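PDB 4QDJ: magnesium-protoporphyrin O-methyltransferase from Synechocystis sp., which transfers a methyl group from S-adenosylmethionine to magnesium-protoporphyrin IX, giving its 13-monomethyl ester in chlorophyll biosynthesis. Local coordinates for residues A81-I92 against L108-Q119; L202-T212 against S222-S230. One frame throughout, in Å; residues are numbered along the deposited sequence.

Interaction 1: residues A81-I92 against L108-Q119; sequences AQAGALVYGSDI and LAYGNQPTFMTQ. With SAM (S-adenosylmethionine), chain B.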
loop_
_atom_site.group_PDB
_atom_site.type_symbol
_atom_site.label_atom_id
_atom_site.label_comp_id
_atom_site.label_asym_id
_atom_site.label_seq_id
_atom_site.Cartn_x
_atom_site.Cartn_y
_atom_site.Cartn_z
ATOM N N ALA A 81 4.933 10.715 -6.909
ATOM C CA ALA A 81 4.503 11.823 -7.756
ATOM C C ALA A 81 5.582 12.900 -7.833
ATOM O O ALA A 81 5.805 13.490 -8.890
ATOM C CB ALA A 81 3.198 12.411 -7.248
ATOM N N GLN A 82 6.245 13.151 -6.707
ATOM C CA GLN A 82 7.351 14.100 -6.660
ATOM C C GLN A 82 8.467 13.687 -7.615
ATOM O O GLN A 82 9.146 14.536 -8.197
ATOM C CB GLN A 82 7.895 14.221 -5.232
ATOM C CG GLN A 82 7.001 15.025 -4.300
ATOM C CD GLN A 82 7.465 15.001 -2.852
ATOM O OE1 GLN A 82 7.810 13.948 -2.314
ATOM N NE2 GLN A 82 7.472 16.167 -2.214
ATOM N N ALA A 83 8.641 12.378 -7.779
ATOM C CA ALA A 83 9.674 11.838 -8.660
ATOM C C ALA A 83 9.209 11.740 -10.114
ATOM O O ALA A 83 9.955 11.281 -10.981
ATOM C CB ALA A 83 10.146 10.480 -8.154
ATOM N N GLY A 84 7.976 12.165 -10.376
ATOM C CA GLY A 84 7.474 12.234 -11.737
ATOM C C GLY A 84 6.494 11.156 -12.174
ATOM O O GLY A 84 6.021 11.179 -13.310
ATOM N N ALA A 85 6.182 10.213 -11.293
ATOM C CA ALA A 85 5.247 9.145 -11.648
ATOM C C ALA A 85 3.832 9.680 -11.817
ATOM O O ALA A 85 3.464 10.691 -11.218
ATOM C CB ALA A 85 5.267 8.042 -10.602
ATOM N N LEU A 86 3.048 9.003 -12.650
ATOM C CA LEU A 86 1.626 9.282 -12.762
ATOM C C LEU A 86 0.913 8.336 -11.814
ATOM O O LEU A 86 0.704 7.166 -12.131
ATOM C CB LEU A 86 1.144 9.077 -14.197
ATOM C CG LEU A 86 1.875 9.932 -15.232
ATOM C CD1 LEU A 86 1.261 9.750 -16.611
ATOM C CD2 LEU A 86 1.863 11.397 -14.814
ATOM N N VAL A 87 0.562 8.852 -10.641
ATOM C CA VAL A 87 0.106 8.020 -9.538
ATOM C C VAL A 87 -1.405 8.058 -9.360
ATOM O O VAL A 87 -2.017 9.127 -9.305
ATOM C CB VAL A 87 0.773 8.444 -8.212
ATOM C CG1 VAL A 87 0.304 7.556 -7.067
ATOM C CG2 VAL A 87 2.287 8.399 -8.346
ATOM N N TYR A 88 -1.996 6.873 -9.269
ATOM C CA TYR A 88 -3.419 6.729 -9.019
ATOM C C TYR A 88 -3.582 6.011 -7.690
ATOM O O TYR A 88 -3.438 4.794 -7.608
ATOM C CB TYR A 88 -4.085 5.951 -10.160
ATOM C CG TYR A 88 -4.007 6.674 -11.488
ATOM C CD1 TYR A 88 -2.813 6.746 -12.195
ATOM C CD2 TYR A 88 -5.122 7.301 -12.024
ATOM C CE1 TYR A 88 -2.734 7.420 -13.398
ATOM C CE2 TYR A 88 -5.051 7.980 -13.225
ATOM C CZ TYR A 88 -3.858 8.032 -13.909
ATOM O OH TYR A 88 -3.788 8.704 -15.108
ATOM N N GLY A 89 -3.850 6.785 -6.643
ATOM C CA GLY A 89 -3.969 6.241 -5.306
ATOM C C GLY A 89 -5.421 6.046 -4.934
ATOM O O GLY A 89 -6.278 6.850 -5.294
ATOM N N SER A 90 -5.704 4.967 -4.220
ATOM C CA SER A 90 -7.060 4.712 -3.766
ATOM C C SER A 90 -7.037 4.042 -2.406
ATOM O O SER A 90 -6.080 3.350 -2.060
ATOM C CB SER A 90 -7.814 3.845 -4.775
ATOM O OG SER A 90 -7.114 2.641 -5.023
ATOM N N ASP A 91 -8.095 4.260 -1.635
ATOM C CA ASP A 91 -8.202 3.684 -0.306
ATOM C C ASP A 91 -9.675 3.495 0.023
ATOM O O ASP A 91 -10.522 4.266 -0.427
ATOM C CB ASP A 91 -7.536 4.594 0.725
ATOM C CG ASP A 91 -7.237 3.879 2.029
ATOM O OD1 ASP A 91 -8.182 3.645 2.812
ATOM O OD2 ASP A 91 -6.052 3.560 2.274
ATOM N N ILE A 92 -9.982 2.467 0.803
ATOM C CA ILE A 92 -11.367 2.169 1.148
ATOM C C ILE A 92 -11.923 3.202 2.133
ATOM O O ILE A 92 -13.137 3.367 2.260
ATOM C CB ILE A 92 -11.505 0.737 1.718
ATOM C CG1 ILE A 92 -12.958 0.259 1.643
ATOM C CG2 ILE A 92 -10.953 0.662 3.140
ATOM C CD1 ILE A 92 -13.137 -1.204 2.004
ATOM N N LEU A 108 2.512 19.703 -3.069
ATOM C CA LEU A 108 2.678 19.620 -4.518
ATOM C C LEU A 108 2.013 20.768 -5.269
ATOM O O LEU A 108 2.316 21.001 -6.441
ATOM C CB LEU A 108 2.145 18.288 -5.047
ATOM C CG LEU A 108 2.781 17.047 -4.425
ATOM C CD1 LEU A 108 2.335 15.790 -5.145
ATOM C CD2 LEU A 108 4.285 17.181 -4.456
ATOM N N ALA A 109 1.114 21.476 -4.589
ATOM C CA ALA A 109 0.357 22.572 -5.193
ATOM C C ALA A 109 -0.341 22.137 -6.480
ATOM O O ALA A 109 -1.170 21.230 -6.466
ATOM C CB ALA A 109 1.256 23.782 -5.442
ATOM N N TYR A 110 0.009 22.774 -7.593
ATOM C CA TYR A 110 -0.625 22.464 -8.870
ATOM C C TYR A 110 0.301 21.717 -9.821
ATOM O O TYR A 110 0.057 21.654 -11.026
ATOM C CB TYR A 110 -1.168 23.736 -9.519
ATOM C CG TYR A 110 -2.169 24.436 -8.637
ATOM C CD1 TYR A 110 -3.472 23.970 -8.534
ATOM C CD2 TYR A 110 -1.806 25.544 -7.885
ATOM C CE1 TYR A 110 -4.392 24.596 -7.720
ATOM C CE2 TYR A 110 -2.717 26.179 -7.069
ATOM C CZ TYR A 110 -4.009 25.701 -6.989
ATOM O OH TYR A 110 -4.923 26.328 -6.176
ATOM N N GLY A 111 1.362 21.140 -9.268
ATOM C CA GLY A 111 2.270 20.326 -10.049
ATOM C C GLY A 111 1.735 18.921 -10.226
ATOM O O GLY A 111 0.525 18.691 -10.200
ATOM N N ASN A 112 2.643 17.971 -10.405
ATOM C CA ASN A 112 2.264 16.580 -10.593
ATOM C C ASN A 112 1.695 15.978 -9.309
ATOM O O ASN A 112 2.435 15.430 -8.499
ATOM C CB ASN A 112 3.474 15.771 -11.060
ATOM C CG ASN A 112 3.113 14.357 -11.465
ATOM O OD1 ASN A 112 2.089 14.125 -12.110
ATOM N ND2 ASN A 112 3.950 13.401 -11.082
ATOM N N GLN A 113 0.383 16.097 -9.123
ATOM C CA GLN A 113 -0.290 15.510 -7.967
ATOM C C GLN A 113 -0.733 14.088 -8.282
ATOM O O GLN A 113 -1.081 13.785 -9.422
ATOM C CB GLN A 113 -1.535 16.319 -7.595
ATOM C CG GLN A 113 -1.289 17.637 -6.881
ATOM C CD GLN A 113 -2.572 18.232 -6.329
ATOM O OE1 GLN A 113 -3.590 17.547 -6.222
ATOM N NE2 GLN A 113 -2.531 19.511 -5.976
ATOM N N PRO A 114 -0.741 13.209 -7.270
ATOM C CA PRO A 114 -1.426 11.939 -7.504
ATOM C C PRO A 114 -2.918 12.197 -7.619
ATOM O O PRO A 114 -3.399 13.252 -7.198
ATOM C CB PRO A 114 -1.167 11.150 -6.213
ATOM C CG PRO A 114 -0.031 11.841 -5.537
ATOM C CD PRO A 114 -0.153 13.284 -5.924
ATOM N N THR A 115 -3.646 11.255 -8.195
ATOM C CA THR A 115 -5.105 11.265 -8.188
ATOM C C THR A 115 -5.589 10.334 -7.078
ATOM O O THR A 115 -5.137 9.192 -7.014
ATOM C CB THR A 115 -5.655 10.749 -9.532
ATOM O OG1 THR A 115 -5.285 11.650 -10.583
ATOM C CG2 THR A 115 -7.172 10.615 -9.482
ATOM N N PHE A 116 -6.495 10.800 -6.226
ATOM C CA PHE A 116 -6.977 9.989 -5.113
ATOM C C PHE A 116 -8.462 9.664 -5.225
ATOM O O PHE A 116 -9.275 10.524 -5.557
ATOM C CB PHE A 116 -6.703 10.687 -3.778
ATOM C CG PHE A 116 -5.243 10.825 -3.451
ATOM C CD1 PHE A 116 -4.477 9.706 -3.161
ATOM C CD2 PHE A 116 -4.639 12.073 -3.419
ATOM C CE1 PHE A 116 -3.135 9.828 -2.851
ATOM C CE2 PHE A 116 -3.297 12.203 -3.105
ATOM C CZ PHE A 116 -2.544 11.078 -2.822
ATOM N N MET A 117 -8.805 8.416 -4.925
ATOM C CA MET A 117 -10.183 7.952 -5.014
ATOM C C MET A 117 -10.529 7.093 -3.805
ATOM O O MET A 117 -9.694 6.336 -3.319
ATOM C CB MET A 117 -10.371 7.138 -6.297
ATOM C CG MET A 117 -11.787 6.653 -6.541
ATOM S SD MET A 117 -11.956 5.865 -8.153
ATOM C CE MET A 117 -10.935 4.413 -7.938
ATOM N N THR A 118 -11.758 7.214 -3.313
ATOM C CA THR A 118 -12.239 6.313 -2.276
ATOM C C THR A 118 -12.848 5.084 -2.930
ATOM O O THR A 118 -13.876 5.177 -3.603
ATOM C CB THR A 118 -13.294 6.974 -1.380
ATOM O OG1 THR A 118 -12.744 8.155 -0.781
ATOM C CG2 THR A 118 -13.735 6.013 -0.284
ATOM N N GLN A 119 -12.205 3.936 -2.736
ATOM C CA GLN A 119 -12.653 2.695 -3.354
ATOM C C GLN A 119 -11.979 1.477 -2.732
ATOM O O GLN A 119 -10.806 1.525 -2.360
ATOM C CB GLN A 119 -12.379 2.727 -4.863
ATOM C CG GLN A 119 -12.919 1.532 -5.637
ATOM C CD GLN A 119 -14.422 1.379 -5.511
ATOM O OE1 GLN A 119 -14.924 0.836 -4.525
ATOM N NE2 GLN A 119 -15.150 1.856 -6.513
HETATM N N SAM B . -0.354 1.671 1.978
HETATM C CA SAM B . -0.336 2.817 2.884
HETATM C C SAM B . 1.067 3.057 3.424
HETATM O O SAM B . 1.877 2.133 3.507
HETATM O OXT SAM B . 1.419 4.181 3.784
HETATM C CB SAM B . -1.344 2.672 4.025
HETATM C CG SAM B . -1.192 1.455 4.936
HETATM S SD SAM B . -2.398 1.466 6.294
HETATM C CE SAM B . -1.632 0.330 7.477
HETATM C "C5'" SAM B . -3.670 0.379 5.616
HETATM C "C4'" SAM B . -4.607 1.126 4.679
HETATM O "O4'" SAM B . -5.239 0.190 3.833
HETATM C "C3'" SAM B . -5.708 1.882 5.411
HETATM O "O3'" SAM B . -5.706 3.224 4.982
HETATM C "C2'" SAM B . -6.990 1.209 4.965
HETATM O "O2'" SAM B . -8.052 2.127 4.820
HETATM C "C1'" SAM B . -6.573 0.593 3.641
HETATM N N9 SAM B . -7.399 -0.551 3.237
HETATM C C8 SAM B . -7.780 -1.618 4.004
HETATM N N7 SAM B . -8.534 -2.440 3.238
HETATM C C5 SAM B . -8.632 -1.909 1.999
HETATM C C6 SAM B . -9.277 -2.331 0.846
HETATM N N6 SAM B . -9.968 -3.468 0.841
HETATM N N1 SAM B . -9.198 -1.558 -0.292
HETATM C C2 SAM B . -8.481 -0.378 -0.286
HETATM N N3 SAM B . -7.845 0.037 0.865
HETATM C C4 SAM B . -7.920 -0.722 1.985
HETATM O O HOH W 1 0.942 11.613 -10.204
HETATM O O HOH W 2 -2.434 11.128 -11.493
HETATM O O HOH W 3 -8.139 0.914 -3.205
#
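The flat amide of N112 directs its ND2 to the turn after helix 77-82, one N-H to each of two carbonyls. A85 O lies in the amide plane, 2.8 Å from N112 ND2, whereas A81 O, somewhat out of that plane, is met on a lone pair in its own carbonyl plane. With chi1 at -172°, CG stands anti to the backbone N and the amide reaches across to the helix end. Asparagine suits the place because an amide NH2 can donate twice; A81 O also accepts from G84 N, part of the Schellman motif that closes helix 77-82. The Y88 ring has water 2 over one face, toward its rim; this water donates to V87 O. T115 CB approaches the ring obliquely. G89 O lies oblique to the F116 ring. A side chain on G89 would crowd that ring, which makes glycine apt.

Strands 86-91 and 115-118 pair in parallel: V87, G89 and D91 alternate bonds with T115, M117 and Q119, beginning with T115 N to V87 O at 2.9 Å. P114 CB packs beside V87 CB (3.9 Å), and P114 CG meets A81 CB at 3.7 Å.

At the C-terminal strand end D91 grips the ribose of S-adenosylmethionine, OD1 taking O2' at 2.5 Å and OD2 taking O3' at 2.8 Å. I92 CG2 rests 3.5 Å from adenine C4. G72 N and S93 N also donate to the D91 carboxylate. Four donors converging on two oxygens would suit an ionised acid and imply a site set to recognise the ribose diol.

Interaction 2: residues L202-T212 against S222-S230; sequences LGDNGFSIART and SRILEAVRS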
loop_
_atom_site.group_PDB
_atom_site.type_symbol
_atom_site.label_atom_id
_atom_site.label_comp_id
_atom_site.label_asym_id
_atom_site.label_seq_id
_atom_site.Cartn_x
_atom_site.Cartn_y
_atom_site.Cartn_z
ATOM N N LEU A 202 1.258 -15.345 -6.272
ATOM C CA LEU A 202 1.862 -14.537 -7.326
ATOM C C LEU A 202 2.205 -15.395 -8.542
ATOM O O LEU A 202 1.958 -14.999 -9.681
ATOM C CB LEU A 202 3.102 -13.807 -6.804
ATOM C CG LEU A 202 2.811 -12.641 -5.856
ATOM C CD1 LEU A 202 4.080 -12.162 -5.159
ATOM C CD2 LEU A 202 2.145 -11.495 -6.608
ATOM N N GLY A 203 2.763 -16.574 -8.290
ATOM C CA GLY A 203 3.088 -17.509 -9.353
ATOM C C GLY A 203 1.860 -17.972 -10.114
ATOM O O GLY A 203 1.890 -18.097 -11.338
ATOM N N ASP A 204 0.775 -18.222 -9.387
ATOM C CA ASP A 204 -0.482 -18.646 -10.002
ATOM C C ASP A 204 -1.034 -17.574 -10.938
ATOM O O ASP A 204 -1.750 -17.878 -11.892
ATOM C CB ASP A 204 -1.526 -18.988 -8.934
ATOM C CG ASP A 204 -1.215 -20.281 -8.200
ATOM O OD1 ASP A 204 -0.409 -21.087 -8.714
ATOM O OD2 ASP A 204 -1.789 -20.495 -7.111
ATOM N N ASN A 205 -0.696 -16.318 -10.658
ATOM C CA ASN A 205 -1.167 -15.202 -11.470
ATOM C C ASN A 205 -0.186 -14.783 -12.562
ATOM O O ASN A 205 -0.390 -13.774 -13.236
ATOM C CB ASN A 205 -1.528 -14.006 -10.586
ATOM C CG ASN A 205 -2.845 -14.200 -9.861
ATOM O OD1 ASN A 205 -3.917 -13.978 -10.428
ATOM N ND2 ASN A 205 -2.773 -14.619 -8.603
ATOM N N GLY A 206 0.879 -15.561 -12.727
ATOM C CA GLY A 206 1.814 -15.355 -13.818
ATOM C C GLY A 206 2.954 -14.407 -13.505
ATOM O O GLY A 206 3.547 -13.821 -14.410
ATOM N N PHE A 207 3.269 -14.261 -12.222
ATOM C CA PHE A 207 4.340 -13.367 -11.798
ATOM C C PHE A 207 5.506 -14.119 -11.166
ATOM O O PHE A 207 5.310 -15.085 -10.428
ATOM C CB PHE A 207 3.813 -12.331 -10.799
ATOM C CG PHE A 207 2.979 -11.250 -11.422
ATOM C CD1 PHE A 207 1.684 -11.507 -11.839
ATOM C CD2 PHE A 207 3.488 -9.969 -11.575
ATOM C CE1 PHE A 207 0.913 -10.510 -12.408
ATOM C CE2 PHE A 207 2.720 -8.966 -12.142
ATOM C CZ PHE A 207 1.432 -9.238 -12.559
ATOM N N SER A 208 6.718 -13.667 -11.466
ATOM C CA SER A 208 7.913 -14.197 -10.823
ATOM C C SER A 208 8.503 -13.134 -9.906
ATOM O O SER A 208 8.292 -11.941 -10.112
ATOM C CB SER A 208 8.947 -14.632 -11.862
ATOM O OG SER A 208 9.442 -13.521 -12.587
ATOM N N ILE A 209 9.238 -13.567 -8.890
ATOM C CA ILE A 209 9.813 -12.633 -7.933
ATOM C C ILE A 209 11.114 -12.031 -8.458
ATOM O O ILE A 209 11.989 -12.749 -8.945
ATOM C CB ILE A 209 10.062 -13.309 -6.573
ATOM C CG1 ILE A 209 8.768 -13.939 -6.049
ATOM C CG2 ILE A 209 10.620 -12.314 -5.576
ATOM C CD1 ILE A 209 7.624 -12.958 -5.909
ATOM N N ALA A 210 11.220 -10.707 -8.376
ATOM C CA ALA A 210 12.449 -10.006 -8.726
ATOM C C ALA A 210 13.144 -9.553 -7.446
ATOM O O ALA A 210 13.631 -10.380 -6.679
ATOM C CB ALA A 210 12.149 -8.822 -9.630
ATOM N N ARG A 211 13.177 -8.247 -7.199
ATOM C CA ARG A 211 13.774 -7.749 -5.963
ATOM C C ARG A 211 12.907 -8.080 -4.754
ATOM O O ARG A 211 11.690 -8.237 -4.870
ATOM C CB ARG A 211 14.033 -6.242 -6.038
ATOM C CG ARG A 211 15.141 -5.872 -7.008
ATOM C CD ARG A 211 15.252 -4.370 -7.210
ATOM N NE ARG A 211 14.111 -3.848 -7.955
ATOM C CZ ARG A 211 14.055 -2.634 -8.493
ATOM N NH1 ARG A 211 15.080 -1.801 -8.376
ATOM N NH2 ARG A 211 12.969 -2.255 -9.153
ATOM N N THR A 212 13.545 -8.219 -3.599
ATOM C CA THR A 212 12.815 -8.349 -2.345
ATOM C C THR A 212 13.481 -7.477 -1.300
ATOM O O THR A 212 14.621 -7.046 -1.468
ATOM C CB THR A 212 12.753 -9.804 -1.813
ATOM O OG1 THR A 212 14.014 -10.175 -1.243
ATOM C CG2 THR A 212 12.380 -10.786 -2.909
ATOM N N SER A 222 7.966 -5.909 7.993
ATOM C CA SER A 222 7.358 -5.834 6.675
ATOM C C SER A 222 8.263 -6.453 5.623
ATOM O O SER A 222 9.343 -5.937 5.332
ATOM C CB SER A 222 7.040 -4.381 6.316
ATOM O OG SER A 222 6.200 -4.310 5.179
ATOM N N ARG A 223 7.810 -7.570 5.068
ATOM C CA ARG A 223 8.503 -8.247 3.982
ATOM C C ARG A 223 8.003 -7.671 2.663
ATOM O O ARG A 223 6.800 -7.613 2.429
ATOM C CB ARG A 223 8.215 -9.748 4.047
ATOM C CG ARG A 223 8.801 -10.562 2.910
ATOM C CD ARG A 223 10.320 -10.587 2.950
ATOM N NE ARG A 223 10.846 -11.660 2.112
ATOM C CZ ARG A 223 11.966 -11.581 1.399
ATOM N NH1 ARG A 223 12.690 -10.470 1.413
ATOM N NH2 ARG A 223 12.359 -12.616 0.668
ATOM N N ILE A 224 8.925 -7.241 1.807
ATOM C CA ILE A 224 8.558 -6.595 0.551
ATOM C C ILE A 224 8.942 -7.471 -0.637
ATOM O O ILE A 224 10.081 -7.915 -0.739
ATOM C CB ILE A 224 9.256 -5.227 0.406
ATOM C CG1 ILE A 224 9.205 -4.456 1.727
ATOM C CG2 ILE A 224 8.627 -4.418 -0.723
ATOM C CD1 ILE A 224 10.094 -3.231 1.753
ATOM N N LEU A 225 7.986 -7.720 -1.528
ATOM C CA LEU A 225 8.250 -8.498 -2.735
ATOM C C LEU A 225 7.935 -7.691 -3.984
ATOM O O LEU A 225 6.856 -7.109 -4.099
ATOM C CB LEU A 225 7.412 -9.779 -2.751
ATOM C CG LEU A 225 7.586 -10.759 -1.592
ATOM C CD1 LEU A 225 6.664 -11.957 -1.773
ATOM C CD2 LEU A 225 9.035 -11.207 -1.477
ATOM N N GLU A 226 8.883 -7.659 -4.915
ATOM C CA GLU A 226 8.632 -7.121 -6.243
ATOM C C GLU A 226 8.366 -8.291 -7.174
ATOM O O GLU A 226 9.213 -9.170 -7.331
ATOM C CB GLU A 226 9.834 -6.322 -6.749
ATOM C CG GLU A 226 9.660 -5.786 -8.164
ATOM C CD GLU A 226 10.925 -5.155 -8.713
ATOM O OE1 GLU A 226 12.017 -5.723 -8.500
ATOM O OE2 GLU A 226 10.831 -4.089 -9.354
ATOM N N ALA A 227 7.180 -8.310 -7.772
ATOM C CA ALA A 227 6.806 -9.371 -8.693
ATOM C C ALA A 227 6.682 -8.808 -10.102
ATOM O O ALA A 227 6.109 -7.737 -10.307
ATOM C CB ALA A 227 5.503 -10.020 -8.257
ATOM N N VAL A 228 7.230 -9.530 -11.071
ATOM C CA VAL A 228 7.198 -9.092 -12.461
ATOM C C VAL A 228 6.542 -10.149 -13.345
ATOM O O VAL A 228 6.808 -11.345 -13.200
ATOM C CB VAL A 228 8.618 -8.759 -12.975
ATOM C CG1 VAL A 228 8.609 -8.501 -14.473
ATOM C CG2 VAL A 228 9.181 -7.558 -12.224
ATOM N N ARG A 229 5.672 -9.703 -14.245
ATOM C CA ARG A 229 4.963 -10.596 -15.147
ATOM C C ARG A 229 5.950 -11.283 -16.086
ATOM O O ARG A 229 6.703 -10.624 -16.801
ATOM C CB ARG A 229 3.912 -9.811 -15.936
ATOM C CG ARG A 229 2.878 -10.672 -16.632
ATOM C CD ARG A 229 1.802 -9.825 -17.295
ATOM N NE ARG A 229 0.828 -9.292 -16.343
ATOM C CZ ARG A 229 -0.208 -9.981 -15.873
ATOM N NH1 ARG A 229 -0.395 -11.239 -16.253
ATOM N NH2 ARG A 229 -1.052 -9.418 -15.019
ATOM N N SER A 230 5.950 -12.612 -16.068
ATOM C CA SER A 230 6.887 -13.387 -16.873
ATOM C C SER A 230 6.266 -13.828 -18.192
ATOM O O SER A 230 5.187 -13.368 -18.565
ATOM C CB SER A 230 7.384 -14.605 -16.091
ATOM O OG SER A 230 6.301 -15.413 -15.666
HETATM O O HOH W 4 -2.699 -11.608 -13.925
HETATM O O HOH W 5 2.822 -13.910 -17.204
HETATM O O HOH W 6 14.845 -12.740 -0.823
#
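R211 and E226 meet through a side-on salt bridge with two hydrogen bonds: R211 NE reaches E226 OE1 at 2.9 Å, and R211 NH2 reaches E226 OE2 at 2.8 Å. Both oxygens lie in or close to the guanidinium plane, which is turned 30° from that of the carboxylate. OE1 also takes the backbone N of R211 on its anti lone pair. A chi1 of 177° swings the E226 chain away from its own N, and beyond CG it runs extended, long enough to reach both main chain and guanidinium. An alanine here would be likely to leave R211 N without this acceptor, R159 without E226, and R211 with D58 but no E226 clamp.

The same two residues sit at a beta bulge: A210 N donates to E226 O at 2.7 Å, E226 N donates to R211 O, and the register slips by one between I209 and T212. Before the bulge S208 and V228 exchange two backbone bonds, and F207 CB meets the small A227 at its CB, 3.8 Å away, beside the methyls of L202. At the far end F207 CE1 lies 3.4 Å from R229 NH2, over the face of a guanidinium tilted 65° from the ring. R229 NH2 is held by A156 O.

Farther out, D58 also binds R211, W54 makes a cation-pi contact with it, and R159 shares E226. G206, with positive phi, is the C-prime residue of the Schellman motif ending helix 195-204. The bulge is local; the antiparallel hairpin at the sheet's edge, order 3-2-1-4-5-7-6, is that of the class I methyltransferase fold.

How the interactions relate
From the N terminus, interaction 1 comes first: after strand 86-91 the chain runs through helix 94-108 and returns to lay strand 115-118 alongside, closing a parallel beta-alpha-beta crossover. Strands 130-133 and 159-164 and two further helices, 142-155 and 195-204, follow before interaction 2, which closes the shorter connection of the hairpin of strands 207-216 and 221-229. The two loops are in series, neither nesting nor crossing. They belong to one seven-stranded sheet and lie at its two borders, with strands 115-118 and 207-216 outermost. Their centres are about 24 Å apart and they do not touch. Interaction 1 reaches the cofactor directly, whereas interaction 2 completes the other margin.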